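Local coordinates for envelope glycoprotein (Thogoto virus, PDB 5XEA) that probably attaches the virus to its host-cell receptor and later drives fusion of the virion with the host membrane, at residues B[314-317]-B[318-322]; B[330-333]-B[334-338]. All blocks are in the same frame, centred on the assembly; numbering follows the deposited sequence.

Interaction 1 of 2, residues B[314-317]-B[318-322]; sequences SEIL and DTVIS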
loop_
_atom_site.group_PDB
_atom_site.type_symbol
_atom_site.label_atom_id
_atom_site.label_comp_id
_atom_site.label_asym_id
_atom_site.label_seq_id
_atom_site.Cartn_x
_atom_site.Cartn_y
_atom_site.Cartn_z
ATOM N N SER B 314 -0.519 3.983 45.060
ATOM C CA SER B 314 -1.507 3.438 45.981
ATOM C C SER B 314 -0.843 2.901 47.241
ATOM O O SER B 314 -1.452 2.938 48.312
ATOM C CB SER B 314 -2.334 2.340 45.315
ATOM O OG SER B 314 -1.618 1.128 45.321
ATOM N N GLU B 315 0.400 2.415 47.138
ATOM C CA GLU B 315 1.109 1.955 48.330
ATOM C C GLU B 315 1.538 3.130 49.203
ATOM O O GLU B 315 1.401 3.084 50.430
ATOM C CB GLU B 315 2.320 1.110 47.931
ATOM C CG GLU B 315 1.951 -0.126 47.101
ATOM C CD GLU B 315 3.164 -0.904 46.601
ATOM O OE1 GLU B 315 4.305 -0.526 46.941
ATOM O OE2 GLU B 315 2.975 -1.899 45.862
ATOM N N ILE B 316 2.071 4.185 48.585
ATOM C CA ILE B 316 2.457 5.384 49.324
ATOM C C ILE B 316 1.243 6.017 49.990
ATOM O O ILE B 316 1.252 6.303 51.193
ATOM C CB ILE B 316 3.164 6.379 48.390
ATOM C CG1 ILE B 316 4.459 5.764 47.861
ATOM C CG2 ILE B 316 3.389 7.724 49.110
ATOM C CD1 ILE B 316 5.123 6.575 46.764
ATOM N N LEU B 317 0.172 6.231 49.218
ATOM C CA LEU B 317 -1.018 6.866 49.779
ATOM C C LEU B 317 -1.619 6.039 50.904
ATOM O O LEU B 317 -2.074 6.599 51.905
ATOM C CB LEU B 317 -2.055 7.116 48.696
ATOM C CG LEU B 317 -1.855 8.424 47.938
ATOM C CD1 LEU B 317 -2.750 8.483 46.699
ATOM C CD2 LEU B 317 -2.134 9.598 48.892
ATOM N N ASP B 318 -1.628 4.708 50.765
ATOM C CA ASP B 318 -2.184 3.877 51.827
ATOM C C ASP B 318 -1.392 4.043 53.124
ATOM O O ASP B 318 -1.982 4.158 54.202
ATOM C CB ASP B 318 -2.213 2.403 51.413
ATOM C CG ASP B 318 -3.386 2.059 50.484
ATOM O OD1 ASP B 318 -4.239 2.941 50.192
ATOM O OD2 ASP B 318 -3.458 0.877 50.059
ATOM N N THR B 319 -0.054 4.070 53.035
ATOM C CA THR B 319 0.777 4.243 54.226
ATOM C C THR B 319 0.617 5.637 54.824
ATOM O O THR B 319 0.616 5.799 56.052
ATOM C CB THR B 319 2.244 3.988 53.887
ATOM O OG1 THR B 319 2.382 2.694 53.289
ATOM C CG2 THR B 319 3.098 4.047 55.153
ATOM N N VAL B 320 0.503 6.651 53.966
ATOM C CA VAL B 320 0.271 8.012 54.416
ATOM C C VAL B 320 -1.083 8.129 55.098
ATOM O O VAL B 320 -1.207 8.723 56.185
ATOM C CB VAL B 320 0.384 8.987 53.233
ATOM C CG1 VAL B 320 -0.200 10.351 53.618
ATOM C CG2 VAL B 320 1.842 9.107 52.804
ATOM N N ILE B 321 -2.124 7.596 54.461
ATOM C CA ILE B 321 -3.464 7.682 55.035
ATOM C C ILE B 321 -3.504 6.980 56.385
ATOM O O ILE B 321 -4.105 7.477 57.346
ATOM C CB ILE B 321 -4.502 7.104 54.060
ATOM C CG1 ILE B 321 -4.745 8.101 52.926
ATOM C CG2 ILE B 321 -5.805 6.771 54.775
ATOM C CD1 ILE B 321 -5.348 7.462 51.666
ATOM N N SER B 322 -2.844 5.825 56.476
ATOM C CA SER B 322 -2.795 5.064 57.718
ATOM C C SER B 322 -2.233 5.903 58.867
ATOM O O SER B 322 -2.671 5.782 60.017
ATOM C CB SER B 322 -1.948 3.815 57.480
ATOM O OG SER B 322 -2.082 2.864 58.501
#

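Interaction 2 of 2, residues B[330-333]-B[334-338]; sequences RLIG and RLIKA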
loop_
_atom_site.group_PDB
_atom_site.type_symbol
_atom_site.label_atom_id
_atom_site.label_comp_id
_atom_site.label_asym_id
_atom_site.label_seq_id
_atom_site.Cartn_x
_atom_site.Cartn_y
_atom_site.Cartn_z
ATOM N N ARG B 330 -12.047 10.519 61.330
ATOM C CA ARG B 330 -13.124 10.667 60.354
ATOM C C ARG B 330 -12.632 10.565 58.910
ATOM O O ARG B 330 -13.458 10.470 57.998
ATOM C CB ARG B 330 -13.854 11.999 60.555
ATOM C CG ARG B 330 -14.962 11.943 61.612
ATOM C CD ARG B 330 -15.489 13.320 61.998
ATOM N NE ARG B 330 -14.659 13.954 63.019
ATOM C CZ ARG B 330 -14.060 15.135 62.885
ATOM N NH1 ARG B 330 -14.188 15.833 61.762
ATOM N NH2 ARG B 330 -13.311 15.613 63.873
ATOM N N LEU B 331 -11.313 10.557 58.703
ATOM C CA LEU B 331 -10.735 10.598 57.363
ATOM C C LEU B 331 -11.188 9.416 56.516
ATOM O O LEU B 331 -11.620 9.587 55.368
ATOM C CB LEU B 331 -9.205 10.628 57.463
ATOM C CG LEU B 331 -8.456 10.539 56.127
ATOM C CD1 LEU B 331 -8.867 11.664 55.212
ATOM C CD2 LEU B 331 -6.958 10.575 56.335
ATOM N N ILE B 332 -11.073 8.200 57.048
ATOM C CA ILE B 332 -11.388 7.027 56.233
ATOM C C ILE B 332 -12.855 7.050 55.825
ATOM O O ILE B 332 -13.197 6.828 54.651
ATOM C CB ILE B 332 -11.005 5.736 56.981
ATOM C CG1 ILE B 332 -9.480 5.600 57.009
ATOM C CG2 ILE B 332 -11.656 4.519 56.332
ATOM C CD1 ILE B 332 -8.977 4.533 57.943
ATOM N N GLY B 333 -13.737 7.374 56.770
ATOM C CA GLY B 333 -15.146 7.520 56.439
ATOM C C GLY B 333 -15.381 8.504 55.308
ATOM O O GLY B 333 -16.229 8.280 54.437
ATOM N N ARG B 334 -14.610 9.593 55.284
ATOM C CA ARG B 334 -14.730 10.568 54.201
ATOM C C ARG B 334 -14.187 10.027 52.877
ATOM O O ARG B 334 -14.682 10.395 51.808
ATOM C CB ARG B 334 -14.009 11.863 54.572
ATOM C CG ARG B 334 -14.857 12.852 55.335
ATOM C CD ARG B 334 -14.426 14.279 55.029
ATOM N NE ARG B 334 -13.039 14.538 55.396
ATOM C CZ ARG B 334 -12.277 15.444 54.792
ATOM N NH1 ARG B 334 -12.777 16.155 53.783
ATOM N NH2 ARG B 334 -11.018 15.623 55.180
ATOM N N LEU B 335 -13.165 9.168 52.923
ATOM C CA LEU B 335 -12.607 8.623 51.687
ATOM C C LEU B 335 -13.563 7.628 51.040
ATOM O O LEU B 335 -13.676 7.572 49.811
ATOM C CB LEU B 335 -11.252 7.970 51.953
ATOM C CG LEU B 335 -10.103 8.947 52.196
ATOM C CD1 LEU B 335 -8.846 8.200 52.575
ATOM C CD2 LEU B 335 -9.870 9.838 50.981
ATOM N N ILE B 336 -14.267 6.840 51.856
ATOM C CA ILE B 336 -15.237 5.873 51.358
ATOM C C ILE B 336 -16.660 6.410 51.353
ATOM O O ILE B 336 -17.584 5.663 51.010
ATOM C CB ILE B 336 -15.180 4.575 52.191
ATOM C CG1 ILE B 336 -15.558 4.865 53.650
ATOM C CG2 ILE B 336 -13.798 3.968 52.104
ATOM C CD1 ILE B 336 -15.564 3.644 54.554
ATOM N N LYS B 337 -16.865 7.675 51.710
ATOM C CA LYS B 337 -18.193 8.291 51.791
ATOM C C LYS B 337 -19.149 7.423 52.617
ATOM O O LYS B 337 -20.070 6.784 52.115
ATOM C CB LYS B 337 -18.751 8.554 50.389
ATOM C CG LYS B 337 -18.095 9.720 49.658
ATOM C CD LYS B 337 -18.509 9.721 48.193
ATOM C CE LYS B 337 -17.930 8.505 47.469
ATOM N NZ LYS B 337 -18.811 8.023 46.364
ATOM N N ALA B 338 -18.896 7.426 53.928
ATOM C CA ALA B 338 -19.708 6.648 54.850
ATOM C C ALA B 338 -19.624 7.302 56.217
ATOM O O ALA B 338 -18.555 7.815 56.576
ATOM C CB ALA B 338 -19.236 5.193 54.919
#

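Interaction 1 of 2, residues B[314-317]-B[318-322]
T319 turns its hydroxyl back onto the preceding turn of the helix, where OG1 lies 3.0 Å from E315 O, a carbonyl that already accepts the T319 backbone N. The torsion accounts for this: with chi1 at -55°, OG1 stands anti to the carbonyl carbon and beside its own N, while CG2 stands anti to the backbone N, beside the carbonyl carbon. V320 meets I316 branch to branch, CG2 to CG2 at 4.2 Å, and the same V320 CG2 rests 3.3 Å from I316 O. I321 folds back in a similar way; chi1 of -75° brings CG1 to 3.2 Å from L317 O, and its CD1 ends 4.4 Å from L317 CB. Beneath these side chains the main chain is regularly bonded. The I321 N to L317 O bond is 2.7 Å long and nearly straight at the hydrogen (165°), and D318 N bonds S314 O in the same helical series. The D318 carboxylate is held by both neighbours: OD1 is hydrogen-bonded to Y398 OH of the second subunit, and OD2 makes a weak, long ion pair with R15 of the third subunit. V320 packs on I324 of the second subunit and I321 on V320 of the third. The arrangement is that of a regular alpha helix in a three-subunit bundle, consistent with the central helical core of the class III fusion proteins to which gp64 belongs.

Interaction 2 of 2, residues B[330-333]-B[334-338]
L331 and L335 supply one of two apolar pairs, L331 CD1 lying 4.2 Å from L335 CG one turn on; with CG anti to the backbone N, L331 reaches forward even though its CB points away. The other pair, I332 CG2 with I336 CD1, is 4.4 Å apart. I336 takes the less usual first torsion, chi1 62°, which sets CG1 between its own N and carbonyl carbon and just 3.2 Å from I332 O.

The backbone bonds change character along the segment. I336 N reaches I332 O at 3.0 Å in ordinary helical fashion, and the same oxygen takes a weak second bond from L335 N. At the end of the helix G333 O accepts A338 N at 2.8 Å, a 6→1 bond, while a weak bond joins K337 N to R334 O. Positive phi at K337 (50°) turns the chain, and together these features define a Schellman motif. The turn carries A338 O back to 3.4 Å from G333 CA.

Among charged groups, R334 NH1 forms a weak, long ion pair with D348 of the third subunit, doubtful because the R334 side chain has two conformers. L331 and L335 pack against I324 and I321 of helix 282-327, and I332 touches A325 of that helix and S342 and F344 of strand 341-344.

Interactions 1 and 2 follow one another in the chain, their centres about 15 Å apart, and meet directly: I321 CD1 of 318-322 packs 3.7 Å from L335 CD1 of 334-338. Interaction 1 lies wholly within the long helix 282-327 and is buried among three subunits; interaction 2 covers the short helix 331-335, whose apolar face lies on that long helix while R330 and K337 are exposed. Both touch the two neighbouring subunits, interaction 1 through most of its residues and interaction 2 through few. Chemistry follows position: the first keeps an uninterrupted helical bonding pattern, whereas the second breaks that pattern to end a helix.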